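PDB 3H2S: putative NADH-flavin reductase from Lactobacillus casei ATCC 334, which binds NADPH and is probably an NAD(P)H-dependent oxidoreductase of the Rossmann-fold NAD(P)H-binding superfamily. Local coordinates for residues F102-A107 / Y139-F144. Sequence-based numbering, arbitrary orientation.
Sequences FILGSA and YYEYQF. With NDP (NADPH dihydro-nicotinamide-adenine-dinucleotide phosphate), chain C.
Leu104 splits its two methyls between neighbouring side chains of the helix. CD1 meets the Tyr142 ring at CD2, 3.8 Å away, the two side chains crossing at about a right angle, while CD2 lies 3.7 Å from the carboxylate carbon CD of Glu141. Glu141 reaches from the helix to the end of the strand because its CG points opposite the backbone N (chi1 173°) and the chain runs on extended; there OE2 comes within 3.6 Å of CD1 of Phe102, and ring and carboxylate planes stand 90° apart. The Tyr142 ring also makes a cation-pi contact with Arg209.

The pairing joins the C-terminal end of parallel strand 99-103 to helix 132-145, in the Rossmann-type sheet whose strand ends carry the dinucleotide. Just past the strand, Ser106 N donates to the nicotinamide carboxamide O7N (2.7 Å, 137° at the hydrogen); at its last residue, Ile103, CG2 packs 3.5 Å from the nicotinamide ribose O4D.

Polar links run through a water, which lies 2.8 Å from Ile103 O and 2.6 Å from Glu141 OE2. OE1 of the same buried carboxylate accepts a hydrogen bond from Gln138, whose OE1 in turn bonds NADPH, making Glu141 a second-shell residue. Without the carboxylate, as with an alanine here, Gln138 NE2 would probably lose this acceptor and its side chain be less firmly oriented, though still bonded to NADPH, and the water would lose a partner.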
ATOM      1  N   PHE A 102      10.859  -0.173   9.714  1.00  8.00           N
ATOM      2  CA  PHE A 102      11.133  -0.434   8.296  1.00  5.79           C
ATOM      3  C   PHE A 102      12.491   0.140   7.943  1.00  7.44           C
ATOM      4  O   PHE A 102      12.790   1.293   8.290  1.00  5.10           O
ATOM      5  CB  PHE A 102      10.067   0.229   7.410  1.00  6.40           C
ATOM      6  CG  PHE A 102       8.696  -0.315   7.610  1.00  6.48           C
ATOM      7  CD1 PHE A 102       8.212  -1.309   6.781  1.00  6.40           C
ATOM      8  CD2 PHE A 102       7.892   0.145   8.653  1.00  9.87           C
ATOM      9  CE1 PHE A 102       6.944  -1.855   6.978  1.00 11.19           C
ATOM     10  CE2 PHE A 102       6.639  -0.426   8.894  1.00  8.40           C
ATOM     11  CZ  PHE A 102       6.161  -1.422   8.048  1.00  8.18           C
ATOM     12  N   ILE A 103      13.350  -0.703   7.366  1.00  5.83           N
ATOM     13  CA  ILE A 103      14.599  -0.229   6.811  1.00  7.08           C
ATOM     14  C   ILE A 103      14.312   0.316   5.412  1.00  7.00           C
ATOM     15  O   ILE A 103      13.816  -0.400   4.536  1.00 10.60           O
ATOM     16  CB  ILE A 103      15.675  -1.318   6.697  1.00  8.00           C
ATOM     17  CG1 ILE A 103      15.974  -1.961   8.074  1.00  7.35           C
ATOM     18  CG2 ILE A 103      16.935  -0.723   6.101  1.00  6.83           C
ATOM     19  CD1 ILE A 103      17.045  -3.044   8.015  1.00  8.93           C
ATOM     20  N   LEU A 104      14.670   1.573   5.199  1.00  7.21           N
ATOM     21  CA  LEU A 104      14.363   2.252   3.949  1.00  8.23           C
ATOM     22  C   LEU A 104      15.638   2.408   3.124  1.00 12.55           C
ATOM     23  O   LEU A 104      16.616   1.685   3.334  1.00 14.06           O
ATOM     24  CB  LEU A 104      13.709   3.610   4.245  1.00 12.18           C
ATOM     25  CG  LEU A 104      12.369   3.512   4.993  1.00 10.11           C
ATOM     26  CD1 LEU A 104      11.892   4.891   5.437  1.00 12.94           C
ATOM     27  CD2 LEU A 104      11.303   2.804   4.158  1.00  9.79           C
ATOM     28  N   GLY A 105      15.588   3.258   2.108  1.00 13.01           N
ATOM     29  CA  GLY A 105      16.731   3.457   1.236  1.00 11.53           C
ATOM     30  C   GLY A 105      17.375   4.807   1.467  1.00 11.15           C
ATOM     31  O   GLY A 105      16.781   5.700   2.080  1.00 10.18           O
ATOM     32  N   SER A 106      18.560   4.973   0.890  1.00 12.13           N
ATOM     33  CA  SER A 106      19.295   6.221   0.966  1.00 13.16           C
ATOM     34  C   SER A 106      18.719   7.262  -0.001  1.00 13.80           C
ATOM     35  O   SER A 106      18.858   8.462   0.202  1.00 14.56           O
ATOM     36  CB  SER A 106      20.769   5.934   0.641  1.00 14.97           C
ATOM     37  OG  SER A 106      21.618   6.699   1.472  1.00 28.78           O
ATOM     38  N   ALA A 107      18.050   6.804  -1.052  1.00 15.51           N
ATOM     39  CA  ALA A 107      17.613   7.700  -2.129  1.00 16.59           C
ATOM     40  C   ALA A 107      16.450   8.618  -1.739  1.00 14.49           C
ATOM     41  O   ALA A 107      16.158   9.593  -2.431  1.00 16.45           O
ATOM     42  CB  ALA A 107      17.268   6.895  -3.379  1.00 14.90           C
ATOM     43  N   TYR A 139      11.479   4.576  -2.081  1.00  7.85           N
ATOM     44  CA  TYR A 139      11.011   5.942  -1.941  1.00  7.36           C
ATOM     45  C   TYR A 139       9.482   5.945  -1.760  1.00  6.51           C
ATOM     46  O   TYR A 139       8.962   6.575  -0.856  1.00  7.80           O
ATOM     47  CB  TYR A 139      11.416   6.752  -3.174  1.00  6.94           C
ATOM     48  CG  TYR A 139      10.790   8.126  -3.221  1.00  8.75           C
ATOM     49  CD1 TYR A 139      11.083   9.068  -2.253  1.00  9.99           C
ATOM     50  CD2 TYR A 139       9.821   8.436  -4.171  1.00 12.98           C
ATOM     51  CE1 TYR A 139      10.466  10.325  -2.262  1.00 14.72           C
ATOM     52  CE2 TYR A 139       9.252   9.702  -4.224  1.00 14.47           C
ATOM     53  CZ  TYR A 139       9.593  10.644  -3.281  1.00 14.53           C
ATOM     54  OH  TYR A 139       8.991  11.887  -3.303  1.00 19.44           O
ATOM     55  N   TYR A 140       8.774   5.210  -2.617  1.00  6.89           N
ATOM     56  CA  TYR A 140       7.322   5.030  -2.465  1.00  5.39           C
ATOM     57  C   TYR A 140       6.941   4.382  -1.126  1.00  4.92           C
ATOM     58  O   TYR A 140       5.938   4.758  -0.511  1.00  8.44           O
ATOM     59  CB  TYR A 140       6.756   4.218  -3.623  1.00  7.02           C
ATOM     60  CG  TYR A 140       6.806   4.919  -4.989  1.00  6.69           C
ATOM     61  CD1 TYR A 140       6.733   6.302  -5.097  1.00 10.72           C
ATOM     62  CD2 TYR A 140       6.830   4.172  -6.155  1.00  7.86           C
ATOM     63  CE1 TYR A 140       6.707   6.927  -6.349  1.00 11.49           C
ATOM     64  CE2 TYR A 140       6.825   4.775  -7.406  1.00  4.64           C
ATOM     65  CZ  TYR A 140       6.751   6.154  -7.495  1.00  9.68           C
ATOM     66  OH  TYR A 140       6.734   6.753  -8.734  1.00 11.10           O
ATOM     67  N   GLU A 141       7.708   3.380  -0.697  1.00  6.95           N
ATOM     68  CA  GLU A 141       7.478   2.734   0.607  1.00  7.82           C
ATOM     69  C   GLU A 141       7.536   3.762   1.739  1.00  8.03           C
ATOM     70  O   GLU A 141       6.651   3.814   2.594  1.00  6.47           O
ATOM     71  CB  GLU A 141       8.518   1.627   0.841  1.00  8.39           C
ATOM     72  CG  GLU A 141       8.468   1.002   2.228  1.00  9.32           C
ATOM     73  CD  GLU A 141       9.602   0.021   2.478  1.00 10.99           C
ATOM     74  OE1 GLU A 141      10.577  -0.030   1.677  1.00  9.31           O
ATOM     75  OE2 GLU A 141       9.552  -0.647   3.530  1.00  9.59           O
ATOM     76  N   TYR A 142       8.521   4.648   1.662  1.00  7.29           N
ATOM     77  CA  TYR A 142       8.652   5.747   2.615  1.00 10.95           C
ATOM     78  C   TYR A 142       7.444   6.701   2.562  1.00 10.69           C
ATOM     79  O   TYR A 142       6.934   7.131   3.588  1.00 10.88           O
ATOM     80  CB  TYR A 142       9.934   6.514   2.305  1.00 14.68           C
ATOM     81  CG  TYR A 142      10.008   7.874   2.938  1.00 22.27           C
ATOM     82  CD1 TYR A 142      10.166   9.010   2.154  1.00 29.72           C
ATOM     83  CD2 TYR A 142      10.011   8.018   4.312  1.00 23.65           C
ATOM     84  CE1 TYR A 142      10.292  10.259   2.722  1.00 34.83           C
ATOM     85  CE2 TYR A 142      10.174   9.270   4.901  1.00 32.06           C
ATOM     86  CZ  TYR A 142      10.330  10.382   4.095  1.00 30.68           C
ATOM     87  OH  TYR A 142      10.463  11.635   4.655  1.00 38.83           O
ATOM     88  N   GLN A 143       6.977   7.010   1.362  1.00  7.61           N
ATOM     89  CA  GLN A 143       5.825   7.891   1.227  1.00  7.46           C
ATOM     90  C   GLN A 143       4.554   7.192   1.705  1.00  7.41           C
ATOM     91  O   GLN A 143       3.672   7.832   2.288  1.00  7.85           O
ATOM     92  CB  GLN A 143       5.656   8.331  -0.220  1.00  8.37           C
ATOM     93  CG  GLN A 143       6.762   9.253  -0.732  1.00 10.03           C
ATOM     94  CD  GLN A 143       6.429   9.810  -2.089  1.00 19.95           C
ATOM     95  OE1 GLN A 143       6.420  11.029  -2.281  1.00 35.59           O
ATOM     96  NE2 GLN A 143       5.991   8.941  -2.993  1.00 23.98           N
ATOM     97  N   PHE A 144       4.442   5.897   1.411  1.00  5.69           N
ATOM     98  CA  PHE A 144       3.286   5.113   1.863  1.00  7.87           C
ATOM     99  C   PHE A 144       3.183   5.100   3.386  1.00  8.06           C
ATOM    100  O   PHE A 144       2.101   5.231   3.949  1.00  7.64           O
ATOM    101  CB  PHE A 144       3.366   3.672   1.363  1.00  8.05           C
ATOM    102  CG  PHE A 144       2.433   2.746   2.080  1.00 10.19           C
ATOM    103  CD1 PHE A 144       1.085   2.731   1.773  1.00  8.22           C
ATOM    104  CD2 PHE A 144       2.899   1.901   3.089  1.00 13.09           C
ATOM    105  CE1 PHE A 144       0.193   1.925   2.483  1.00  8.02           C
ATOM    106  CE2 PHE A 144       2.034   1.041   3.752  1.00  9.56           C
ATOM    107  CZ  PHE A 144       0.676   1.075   3.474  1.00 11.59           C
TER
HETATM  108  PA  NDP C 301      19.508  -9.056   1.846  1.00 15.04           P
HETATM  109  O1A NDP C 301      19.683  -9.026   0.301  1.00 12.73           O
HETATM  110  O2A NDP C 301      20.631  -9.578   2.675  1.00  9.47           O
HETATM  111  O5B NDP C 301      18.186 -10.115   1.825  1.00 29.10           O
HETATM  112  C5B NDP C 301      17.113  -9.534   2.609  1.00 25.25           C
HETATM  113  C4B NDP C 301      16.044 -10.638   2.967  1.00 12.08           C
HETATM  114  O4B NDP C 301      15.059 -10.640   1.954  1.00 10.89           O
HETATM  115  C3B NDP C 301      16.638 -12.087   2.961  1.00 14.19           C
HETATM  116  O3B NDP C 301      16.312 -12.639   4.198  1.00 15.92           O
HETATM  117  C2B NDP C 301      15.829 -12.777   1.786  1.00 13.50           C
HETATM  118  O2B NDP C 301      15.578 -14.132   1.909  1.00 15.08           O
HETATM  119  C1B NDP C 301      14.523 -11.927   1.867  1.00 11.85           C
HETATM  120  N9A NDP C 301      13.781 -11.995   0.597  1.00 13.22           N
HETATM  121  C8A NDP C 301      14.244 -11.449  -0.628  1.00 16.22           C
HETATM  122  N7A NDP C 301      13.377 -11.612  -1.631  1.00 16.77           N
HETATM  123  C5A NDP C 301      12.278 -12.266  -1.034  1.00 17.08           C
HETATM  124  C6A NDP C 301      11.055 -12.667  -1.598  1.00 14.64           C
HETATM  125  N6A NDP C 301      10.851 -12.464  -2.930  1.00 19.27           N
HETATM  126  N1A NDP C 301      10.248 -13.521  -0.870  1.00 15.62           N
HETATM  127  C2A NDP C 301      10.538 -13.652   0.458  1.00 10.46           C
HETATM  128  N3A NDP C 301      11.589 -13.139   1.166  1.00 17.66           N
HETATM  129  C4A NDP C 301      12.500 -12.505   0.351  1.00 16.10           C
HETATM  130  O3  NDP C 301      19.350  -7.504   2.084  1.00 13.94           O
HETATM  131  PN  NDP C 301      20.017  -6.319   2.969  1.00 12.69           P
HETATM  132  O1N NDP C 301      20.135  -6.810   4.424  1.00  9.79           O
HETATM  133  O2N NDP C 301      21.343  -6.094   2.308  1.00 13.11           O
HETATM  134  O5D NDP C 301      19.062  -4.994   2.998  1.00 14.73           O
HETATM  135  C5D NDP C 301      18.084  -4.782   4.020  1.00 12.53           C
HETATM  136  C4D NDP C 301      17.422  -3.421   3.741  1.00  9.36           C
HETATM  137  O4D NDP C 301      18.489  -2.503   3.578  1.00 12.34           O
HETATM  138  C3D NDP C 301      16.507  -3.304   2.486  1.00 11.45           C
HETATM  139  O3D NDP C 301      15.469  -2.428   2.734  1.00 11.90           O
HETATM  140  C2D NDP C 301      17.536  -2.763   1.426  1.00 15.02           C
HETATM  141  O2D NDP C 301      16.895  -2.005   0.432  1.00 14.55           O
HETATM  142  C1D NDP C 301      18.331  -1.794   2.373  1.00  9.92           C
HETATM  143  N1N NDP C 301      19.566  -1.333   1.744  1.00 14.14           N
HETATM  144  C2N NDP C 301      19.630   0.087   1.418  1.00 13.62           C
HETATM  145  C3N NDP C 301      20.823   0.491   0.552  1.00 15.60           C
HETATM  146  C7N NDP C 301      21.094   1.978   0.705  1.00 22.49           C
HETATM  147  O7N NDP C 301      20.157   2.763   0.746  1.00 27.19           O
HETATM  148  N7N NDP C 301      22.403   2.430   0.628  1.00 28.15           N
HETATM  149  C4N NDP C 301      22.075  -0.363   0.574  1.00 14.22           C
HETATM  150  C5N NDP C 301      21.816  -1.846   0.644  1.00 14.98           C
HETATM  151  C6N NDP C 301      20.550  -2.319   1.323  1.00 14.77           C
HETATM  152  P2B NDP C 301      16.742 -15.221   1.571  1.00 18.35           P
HETATM  153  O1X NDP C 301      17.840 -15.153   2.693  1.00 18.31           O
HETATM  154  O2X NDP C 301      16.086 -16.637   1.781  1.00 16.22           O
HETATM  155  O3X NDP C 301      17.336 -15.019   0.219  1.00 21.30           O
HETATM  156  O   HOH W   1      11.563  -2.003   4.351  1.00 12.48           O